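Local coordinates for protein L-Ribose isomerase (Acinetobacter, PDB 4Q0P) that catalyses the interconversion of L-ribose and L-ribulose, probably at a divalent metal ion held inside a cupin-type beta-barrel, at residues E124-V129 with V213-T218; G64-E69 with I107-K112; F113-H118 with N243-D248. All blocks are in the same frame, centred on the assembly; numbering follows the deposited sequence.

Contact 1: residues E124-V129 with V213-T218; sequences ESYEVV and VREVST. With CO (cobalt (II) ion), chain B; 0MK (beta-L-ribopyranose), chain C.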
# COMPACT_ATOMS: atom_id res chain seq x y z
N GLU A 124 -18.45 8.02 16.32
CA GLU A 124 -17.37 7.80 15.35
C GLU A 124 -16.28 6.85 15.85
O GLU A 124 -16.20 6.54 17.04
CB GLU A 124 -16.69 9.13 15.00
CG GLU A 124 -17.60 10.34 14.99
CD GLU A 124 -16.85 11.68 14.88
OE1 GLU A 124 -15.68 11.77 15.31
OE2 GLU A 124 -17.46 12.64 14.37
N SER A 125 -15.44 6.41 14.92
CA SER A 125 -14.31 5.54 15.23
C SER A 125 -13.20 5.98 14.29
O SER A 125 -13.47 6.38 13.16
CB SER A 125 -14.66 4.07 14.99
OG SER A 125 -14.76 3.78 13.61
N TYR A 126 -11.95 5.93 14.77
CA TYR A 126 -10.81 6.34 13.95
C TYR A 126 -9.80 5.24 13.70
O TYR A 126 -9.51 4.42 14.58
CB TYR A 126 -10.06 7.51 14.60
CG TYR A 126 -10.94 8.61 15.14
CD1 TYR A 126 -11.93 9.19 14.36
CD2 TYR A 126 -10.79 9.05 16.46
CE1 TYR A 126 -12.75 10.19 14.87
CE2 TYR A 126 -11.61 10.04 16.98
CZ TYR A 126 -12.59 10.61 16.18
OH TYR A 126 -13.42 11.57 16.72
N GLU A 127 -9.27 5.26 12.49
CA GLU A 127 -8.23 4.34 12.05
C GLU A 127 -7.22 5.21 11.31
O GLU A 127 -7.50 5.71 10.23
CB GLU A 127 -8.79 3.29 11.09
CG GLU A 127 -7.75 2.31 10.57
CD GLU A 127 -8.27 1.48 9.41
OE1 GLU A 127 -9.41 1.01 9.48
OE2 GLU A 127 -7.52 1.28 8.42
N VAL A 128 -6.04 5.42 11.90
CA VAL A 128 -5.05 6.25 11.23
C VAL A 128 -4.42 5.44 10.10
O VAL A 128 -4.04 4.28 10.29
CB VAL A 128 -3.95 6.73 12.21
CG1 VAL A 128 -2.83 7.47 11.45
CG2 VAL A 128 -4.57 7.67 13.25
N VAL A 129 -4.33 6.06 8.93
CA VAL A 129 -3.74 5.37 7.78
C VAL A 129 -2.33 5.88 7.52
O VAL A 129 -1.43 5.10 7.20
CB VAL A 129 -4.58 5.60 6.51
CG1 VAL A 129 -4.02 4.77 5.35
CG2 VAL A 129 -6.02 5.24 6.79
N VAL A 213 -6.79 9.87 8.01
CA VAL A 213 -7.57 9.01 8.89
C VAL A 213 -8.87 8.49 8.28
O VAL A 213 -9.60 9.23 7.63
CB VAL A 213 -7.93 9.75 10.20
CG1 VAL A 213 -8.80 8.87 11.10
CG2 VAL A 213 -6.66 10.14 10.93
N ARG A 214 -9.15 7.22 8.50
CA ARG A 214 -10.38 6.64 8.01
C ARG A 214 -11.39 6.68 9.16
O ARG A 214 -11.13 6.15 10.24
CB ARG A 214 -10.19 5.19 7.57
CG ARG A 214 -11.51 4.55 7.13
CD ARG A 214 -11.40 3.05 6.88
NE ARG A 214 -10.54 2.71 5.75
CZ ARG A 214 -10.97 2.29 4.57
NH1 ARG A 214 -10.10 2.00 3.61
NH2 ARG A 214 -12.27 2.15 4.34
N GLU A 215 -12.52 7.32 8.94
CA GLU A 215 -13.53 7.36 9.97
C GLU A 215 -14.72 6.49 9.60
O GLU A 215 -15.23 6.56 8.48
CB GLU A 215 -14.03 8.79 10.20
CG GLU A 215 -15.20 8.84 11.18
CD GLU A 215 -15.72 10.24 11.38
OE1 GLU A 215 -14.96 11.09 11.89
OE2 GLU A 215 -16.89 10.51 11.02
N VAL A 216 -15.12 5.65 10.54
CA VAL A 216 -16.27 4.78 10.36
C VAL A 216 -17.19 5.20 11.50
O VAL A 216 -16.87 5.03 12.68
CB VAL A 216 -15.89 3.29 10.48
CG1 VAL A 216 -17.13 2.44 10.54
CG2 VAL A 216 -15.04 2.86 9.27
N SER A 217 -18.33 5.79 11.14
CA SER A 217 -19.27 6.27 12.14
C SER A 217 -20.70 6.00 11.71
O SER A 217 -20.94 5.44 10.64
CB SER A 217 -19.10 7.78 12.32
OG SER A 217 -19.67 8.47 11.22
N THR A 218 -21.65 6.38 12.56
CA THR A 218 -23.05 6.21 12.23
C THR A 218 -23.37 7.33 11.24
O THR A 218 -22.50 8.17 10.96
CB THR A 218 -23.94 6.30 13.50
OG1 THR A 218 -23.63 7.50 14.23
CG2 THR A 218 -23.69 5.10 14.41
CO CO B . -16.93 14.54 15.04
C1 0MK C . -16.12 13.95 11.98
C2 0MK C . -16.73 13.51 10.65
C3 0MK C . -17.02 14.72 9.76
C4 0MK C . -17.77 15.85 10.50
C5 0MK C . -17.13 16.15 11.87
O1 0MK C . -14.86 14.55 11.74
O2 0MK C . -17.93 12.78 10.89
O3 0MK C . -17.79 14.31 8.64
O4 0MK C . -19.13 15.51 10.67
O5 0MK C . -16.97 14.93 12.62
O HOH W 1 -14.80 14.26 14.55
O HOH W 2 -12.21 3.75 11.85
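Val213 pairs with Val128 in an antiparallel ladder of the cupin-type beta-barrel. The two valines meet methyl to methyl, with Val213 CG2 4.0 Å from Val128 CG2. The CG1 branch of Val213 touches Tyr126 CB. Arg214 lies on the other side of the sheet with Glu127. Arg214 N gives Glu127 O a hydrogen bond of 2.8 Å, nearly straight at 168°. Their side chains run side by side, but Glu127 OE1 stands well out of the guanidinium plane. Salt bridges go to others: Arg214 NH2 with Glu127 of the second subunit, and Glu127 OE1 also with Lys190. Glu215 returns to the Tyr126 side and extends into the sugar site. There its OE2 accepts a 2.5 Å hydrogen bond from O2 of the bound ribopyranose. Its OE1 sits at the edge of the Tyr126 ring, in the ring plane. The carboxylates of Glu215 and Glu124 are stacked, planes 30° apart. Val216 O takes a 2.6 Å bond on a lone pair from Ser125 OG, which stands between its backbone N and carbonyl carbon (chi1 72°). Ser217 CB packs on Glu124 CA. Glu124 OE2 binds the cobalt ion at 2.1 Å, while OE1 receives Tyr126 OH at 2.7 Å.

Contact 2: residues G64-E69 with I107-K112; sequences GMWSGE and IVHPGK. With Z6J (alpha-L-ribofuranose), chain E.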
# COMPACT_ATOMS: atom_id res chain seq x y z
N GLY A 64 -0.08 28.93 3.35
CA GLY A 64 -0.29 27.60 2.82
C GLY A 64 -0.42 26.44 3.78
O GLY A 64 -0.11 26.54 4.97
N MET A 65 -0.87 25.31 3.23
CA MET A 65 -1.09 24.09 3.98
C MET A 65 0.15 23.37 4.49
O MET A 65 0.04 22.36 5.18
CB MET A 65 -1.94 23.12 3.16
CG MET A 65 -3.41 23.48 3.12
SD MET A 65 -4.17 23.34 4.76
CE MET A 65 -5.22 24.75 4.76
N TRP A 66 1.34 23.87 4.14
CA TRP A 66 2.57 23.27 4.63
C TRP A 66 3.31 24.25 5.53
O TRP A 66 4.48 24.03 5.87
CB TRP A 66 3.47 22.81 3.47
CG TRP A 66 3.01 21.51 2.88
CD1 TRP A 66 2.17 21.33 1.82
CD2 TRP A 66 3.29 20.20 3.39
NE1 TRP A 66 1.90 20.00 1.64
CE2 TRP A 66 2.57 19.28 2.59
CE3 TRP A 66 4.07 19.71 4.45
CZ2 TRP A 66 2.61 17.89 2.81
CZ3 TRP A 66 4.10 18.33 4.67
CH2 TRP A 66 3.38 17.45 3.86
N SER A 67 2.64 25.32 5.92
CA SER A 67 3.24 26.33 6.79
C SER A 67 3.38 25.77 8.20
O SER A 67 4.29 26.14 8.93
CB SER A 67 2.38 27.60 6.82
OG SER A 67 1.14 27.37 7.46
N GLY A 68 2.48 24.86 8.57
CA GLY A 68 2.52 24.28 9.90
C GLY A 68 1.77 25.12 10.92
O GLY A 68 1.68 24.75 12.08
N GLU A 69 1.23 26.25 10.46
CA GLU A 69 0.49 27.16 11.32
C GLU A 69 -0.85 26.59 11.79
O GLU A 69 -1.48 25.80 11.07
CB GLU A 69 0.24 28.48 10.58
CG GLU A 69 1.49 29.32 10.41
CD GLU A 69 1.37 30.31 9.27
OE1 GLU A 69 0.25 30.78 8.99
OE2 GLU A 69 2.40 30.63 8.65
N ILE A 107 -8.31 14.22 5.64
CA ILE A 107 -6.92 14.62 5.52
C ILE A 107 -6.69 15.97 6.18
O ILE A 107 -7.32 16.97 5.83
CB ILE A 107 -6.49 14.65 4.03
CG1 ILE A 107 -6.79 13.29 3.39
CG2 ILE A 107 -5.01 14.97 3.91
CD1 ILE A 107 -6.35 13.16 1.94
N VAL A 108 -5.78 15.98 7.15
CA VAL A 108 -5.44 17.17 7.91
C VAL A 108 -3.95 17.47 7.79
O VAL A 108 -3.10 16.64 8.10
CB VAL A 108 -5.80 16.98 9.41
CG1 VAL A 108 -5.40 18.21 10.21
CG2 VAL A 108 -7.29 16.72 9.55
N HIS A 109 -3.62 18.67 7.32
CA HIS A 109 -2.22 19.02 7.17
C HIS A 109 -1.58 19.41 8.49
O HIS A 109 -2.27 19.67 9.47
CB HIS A 109 -2.06 20.10 6.10
CG HIS A 109 -2.12 19.56 4.70
ND1 HIS A 109 -3.28 19.04 4.15
CD2 HIS A 109 -1.16 19.39 3.77
CE1 HIS A 109 -3.02 18.58 2.94
NE2 HIS A 109 -1.74 18.78 2.68
N PRO A 110 -0.24 19.44 8.53
CA PRO A 110 0.50 19.78 9.76
C PRO A 110 0.04 21.04 10.49
O PRO A 110 0.01 22.14 9.92
CB PRO A 110 1.95 19.86 9.28
CG PRO A 110 1.98 18.92 8.12
CD PRO A 110 0.70 19.24 7.41
N GLY A 111 -0.31 20.87 11.76
CA GLY A 111 -0.75 21.99 12.58
C GLY A 111 -2.23 22.32 12.51
O GLY A 111 -2.78 22.90 13.44
N LYS A 112 -2.88 21.95 11.41
CA LYS A 112 -4.29 22.23 11.22
C LYS A 112 -5.19 21.32 12.07
O LYS A 112 -4.79 20.22 12.45
CB LYS A 112 -4.65 22.10 9.73
CG LYS A 112 -3.72 22.89 8.79
CD LYS A 112 -3.88 24.39 8.95
CE LYS A 112 -3.06 25.19 7.92
NZ LYS A 112 -1.62 25.32 8.25
O5 Z6J E . 6.80 24.82 3.39
C5 Z6J E . 5.89 25.68 2.72
C4 Z6J E . 6.21 27.14 3.01
O4 Z6J E . 6.89 27.18 4.27
C3 Z6J E . 4.94 27.99 3.15
O3 Z6J E . 5.04 29.16 2.35
C2 Z6J E . 4.86 28.38 4.63
O2 Z6J E . 5.01 29.78 4.77
C1 Z6J E . 6.03 27.67 5.31
O1 Z6J E . 6.77 28.59 6.10
O HOH W 3 -1.22 27.95 7.15
O HOH W 4 0.35 23.43 7.63
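The buried ammonium group of Lys112 meets the 64-69 loop through a backbone oxygen and two waters. Lys112 NZ donates to Glu69 O at 2.9 Å and to two waters. The lysine chain bends at chi2 (-68°) and again at chi4 (-80°), which brings NZ to Glu69 O. One water links NZ to Gly64 O. The other accepts from Gly68 N and donates to Pro110 O, so it stitches the two loops together. The Glu69 carboxylate instead turns to Asn63. Lys112 CE rests against Met65 SD, 3.8 Å away. Two turns frame the site: type I from Gly64 to Ser67 and type II from His109 to Lys112. Ser67 OG accepts from Glu69 N in an ST turn. The rest of the contact is aromatic. The edge of His109 points at the face of Trp66 in an offset edge-to-face pair, planes at 90°. Met65 CB sits over one face of His109 in a CH-pi contact, 4.1 Å from the ring centroid. Trp66 NE1 and His109 NE2 both bond to Glu28 of the third subunit. The contact joins the loop after helix 60-63 to the turn that follows strand 101-108, with Met65 packed on Trp25 of helix 19-35.

Contact 3: residues F113-H118 with N243-D248; sequences FCPPHH and NDFVSD. With CO (cobalt (II) ion), chain B; NCO (cobalt hexammine(III)), chain G; 0MK (beta-L-ribopyranose), chain C.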
# COMPACT_ATOMS: atom_id res chain seq x y z
N PHE A 113 -6.40 21.79 12.37
CA PHE A 113 -7.34 21.03 13.19
C PHE A 113 -8.71 20.81 12.57
O PHE A 113 -9.14 21.52 11.66
CB PHE A 113 -7.67 21.77 14.50
CG PHE A 113 -6.50 22.06 15.39
CD1 PHE A 113 -5.53 22.99 15.02
CD2 PHE A 113 -6.40 21.45 16.64
CE1 PHE A 113 -4.49 23.31 15.90
CE2 PHE A 113 -5.37 21.77 17.52
CZ PHE A 113 -4.41 22.70 17.15
N CYS A 114 -9.40 19.80 13.11
CA CYS A 114 -10.80 19.53 12.82
C CYS A 114 -11.19 20.11 14.20
O CYS A 114 -10.93 19.48 15.23
CB CYS A 114 -11.11 18.04 12.78
SG CYS A 114 -12.90 17.72 12.68
N PRO A 115 -11.77 21.32 14.23
CA PRO A 115 -12.19 22.04 15.44
C PRO A 115 -13.15 21.41 16.44
O PRO A 115 -13.95 20.54 16.09
CB PRO A 115 -12.74 23.35 14.87
CG PRO A 115 -13.38 22.89 13.61
CD PRO A 115 -12.32 21.99 13.03
N PRO A 116 -13.09 21.86 17.70
CA PRO A 116 -13.93 21.36 18.80
C PRO A 116 -15.39 21.31 18.39
O PRO A 116 -15.94 22.28 17.87
CB PRO A 116 -13.68 22.37 19.91
CG PRO A 116 -12.23 22.71 19.71
CD PRO A 116 -12.15 22.89 18.20
N HIS A 117 -16.02 20.16 18.64
CA HIS A 117 -17.43 20.00 18.30
C HIS A 117 -17.95 18.70 18.90
O HIS A 117 -17.19 17.91 19.45
CB HIS A 117 -17.59 19.95 16.77
CG HIS A 117 -16.99 18.72 16.14
ND1 HIS A 117 -15.63 18.55 15.99
CD2 HIS A 117 -17.57 17.60 15.65
CE1 HIS A 117 -15.40 17.38 15.43
NE2 HIS A 117 -16.56 16.78 15.22
N HIS A 118 -19.26 18.49 18.80
CA HIS A 118 -19.85 17.26 19.29
C HIS A 118 -21.09 16.95 18.47
O HIS A 118 -21.63 17.81 17.78
CB HIS A 118 -20.18 17.35 20.79
CG HIS A 118 -21.49 18.00 21.10
ND1 HIS A 118 -21.65 19.37 21.14
CD2 HIS A 118 -22.70 17.47 21.40
CE1 HIS A 118 -22.90 19.65 21.45
NE2 HIS A 118 -23.56 18.52 21.61
N ASN A 243 -23.87 18.33 13.67
CA ASN A 243 -22.49 18.75 13.90
C ASN A 243 -22.50 20.06 14.67
O ASN A 243 -22.66 21.13 14.08
CB ASN A 243 -21.73 18.92 12.58
CG ASN A 243 -21.66 17.64 11.77
OD1 ASN A 243 -21.62 16.54 12.31
ND2 ASN A 243 -21.63 17.79 10.45
N ASP A 244 -22.33 19.98 15.98
CA ASP A 244 -22.35 21.16 16.85
C ASP A 244 -20.93 21.62 17.20
O ASP A 244 -20.27 21.03 18.05
CB ASP A 244 -23.11 20.84 18.14
CG ASP A 244 -23.45 22.08 18.96
OD1 ASP A 244 -22.58 22.97 19.09
OD2 ASP A 244 -24.58 22.14 19.48
N PHE A 245 -20.48 22.69 16.56
CA PHE A 245 -19.15 23.22 16.83
C PHE A 245 -19.18 24.19 18.00
O PHE A 245 -20.10 25.00 18.12
CB PHE A 245 -18.59 23.88 15.57
CG PHE A 245 -18.21 22.90 14.49
CD1 PHE A 245 -16.98 22.27 14.51
CD2 PHE A 245 -19.12 22.56 13.49
CE1 PHE A 245 -16.65 21.31 13.55
CE2 PHE A 245 -18.81 21.60 12.53
CZ PHE A 245 -17.57 20.97 12.57
N VAL A 246 -18.17 24.10 18.86
CA VAL A 246 -18.07 24.97 20.03
C VAL A 246 -17.96 26.43 19.60
O VAL A 246 -18.59 27.31 20.19
CB VAL A 246 -16.84 24.61 20.90
CG1 VAL A 246 -16.78 25.52 22.11
CG2 VAL A 246 -16.92 23.16 21.34
N SER A 247 -17.15 26.68 18.58
CA SER A 247 -16.96 28.03 18.07
C SER A 247 -18.04 28.38 17.06
O SER A 247 -18.22 27.69 16.06
CB SER A 247 -15.58 28.14 17.42
OG SER A 247 -15.36 29.45 16.93
N ASP A 248 -18.77 29.47 17.31
CA ASP A 248 -19.85 29.89 16.42
C ASP A 248 -19.35 30.15 15.00
O ASP A 248 -20.03 29.83 14.03
CB ASP A 248 -20.52 31.16 16.96
CG ASP A 248 -21.00 31.01 18.39
OD1 ASP A 248 -20.16 31.07 19.31
OD2 ASP A 248 -22.22 30.81 18.59
CO CO B . -16.93 14.54 15.04
CO NCO G . -23.04 26.95 19.88
N1 NCO G . -23.59 25.83 18.57
N2 NCO G . -24.13 28.24 19.24
N3 NCO G . -21.95 25.65 20.53
N4 NCO G . -21.71 27.54 18.82
N5 NCO G . -24.38 26.35 20.95
N6 NCO G . -22.49 28.06 21.20
C1 0MK C . -16.12 13.95 11.98
C2 0MK C . -16.73 13.51 10.65
C3 0MK C . -17.02 14.72 9.76
C4 0MK C . -17.77 15.85 10.50
C5 0MK C . -17.13 16.15 11.87
O1 0MK C . -14.86 14.55 11.74
O2 0MK C . -17.93 12.78 10.89
O3 0MK C . -17.79 14.31 8.64
O4 0MK C . -19.13 15.51 10.67
O5 0MK C . -16.97 14.93 12.62
O HOH W 5 -15.48 24.79 16.99
O HOH W 6 -20.20 21.66 20.66
O HOH W 1 -14.80 14.26 14.55
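Phe245 sets its ring against His117, Pro115 and the Pro116 carbonyl. The side chains of Phe245 and His117 run alongside each other, and their rings meet obliquely, centroids 4.9 Å apart and planes 35° apart. Phe245 CE1 lies 3.6 Å from Pro115 CG, and its CD1 comes close to His117 CB. Phe53 also meets the Phe245 ring. This packing backs a metal ligand: with CG flanked by backbone N and C (chi1 67°), His117 turns its ring to the cobalt ion, which NE2 binds at 2.3 Å. His117 ND1 donates to Pro115 O at 2.6 Å, nearly along the C=O axis and close to the ring plane, which fixes the ring rotation. The ion is also bound by His119, Glu124 and His199, the three-histidine, one-glutamate set of the cupin motif. Strand 244-245 adds a short antiparallel edge to the sheet containing 113-118. Val246 N donates to Pro116 O, and Val246 CG2 packs on Pro116 CB. Asp244 and His118 form the hydrogen-bonded pair: His118 N to Asp244 O is 2.8 Å, and Asp244 N to His118 O is 2.9 Å. Their side chains also lie alongside, ring and carboxylate planes 28° apart, with His118 CE1 3.5 Å from Asp244 CB. A water bridges His118 ND1 and Asp244 O. Asp244 OD1 accepts from N1 and N3 of a bound cobalt hexammine. Phe245 O takes further ammine hydrogen bonds, from N3 and N4.

How the contacts relate
Contacts 1 and 3 supply two parts of one metal and sugar site. Their centres are about 17 Å apart and their nearest atoms about 4 Å apart, yet both reach the cobalt ion and the ribopyranose. Glu124 from contact 1 and His117 from contact 3 bind the same ion, and one metal-bound water belongs to both. Glu215 and Asn243 approach the sugar at different hydroxyls. Contact 2 lies off this site, with the Lys112 side chain about 13 Å from a bound ribopyranose. It shares a sheet with contact 1, through neighbouring strands 101-108 and 211-217; the centres of the two contacts are about 20 Å apart. It touches contact 3 directly, where Val108 CG1 is 4.3 Å from Phe113 N.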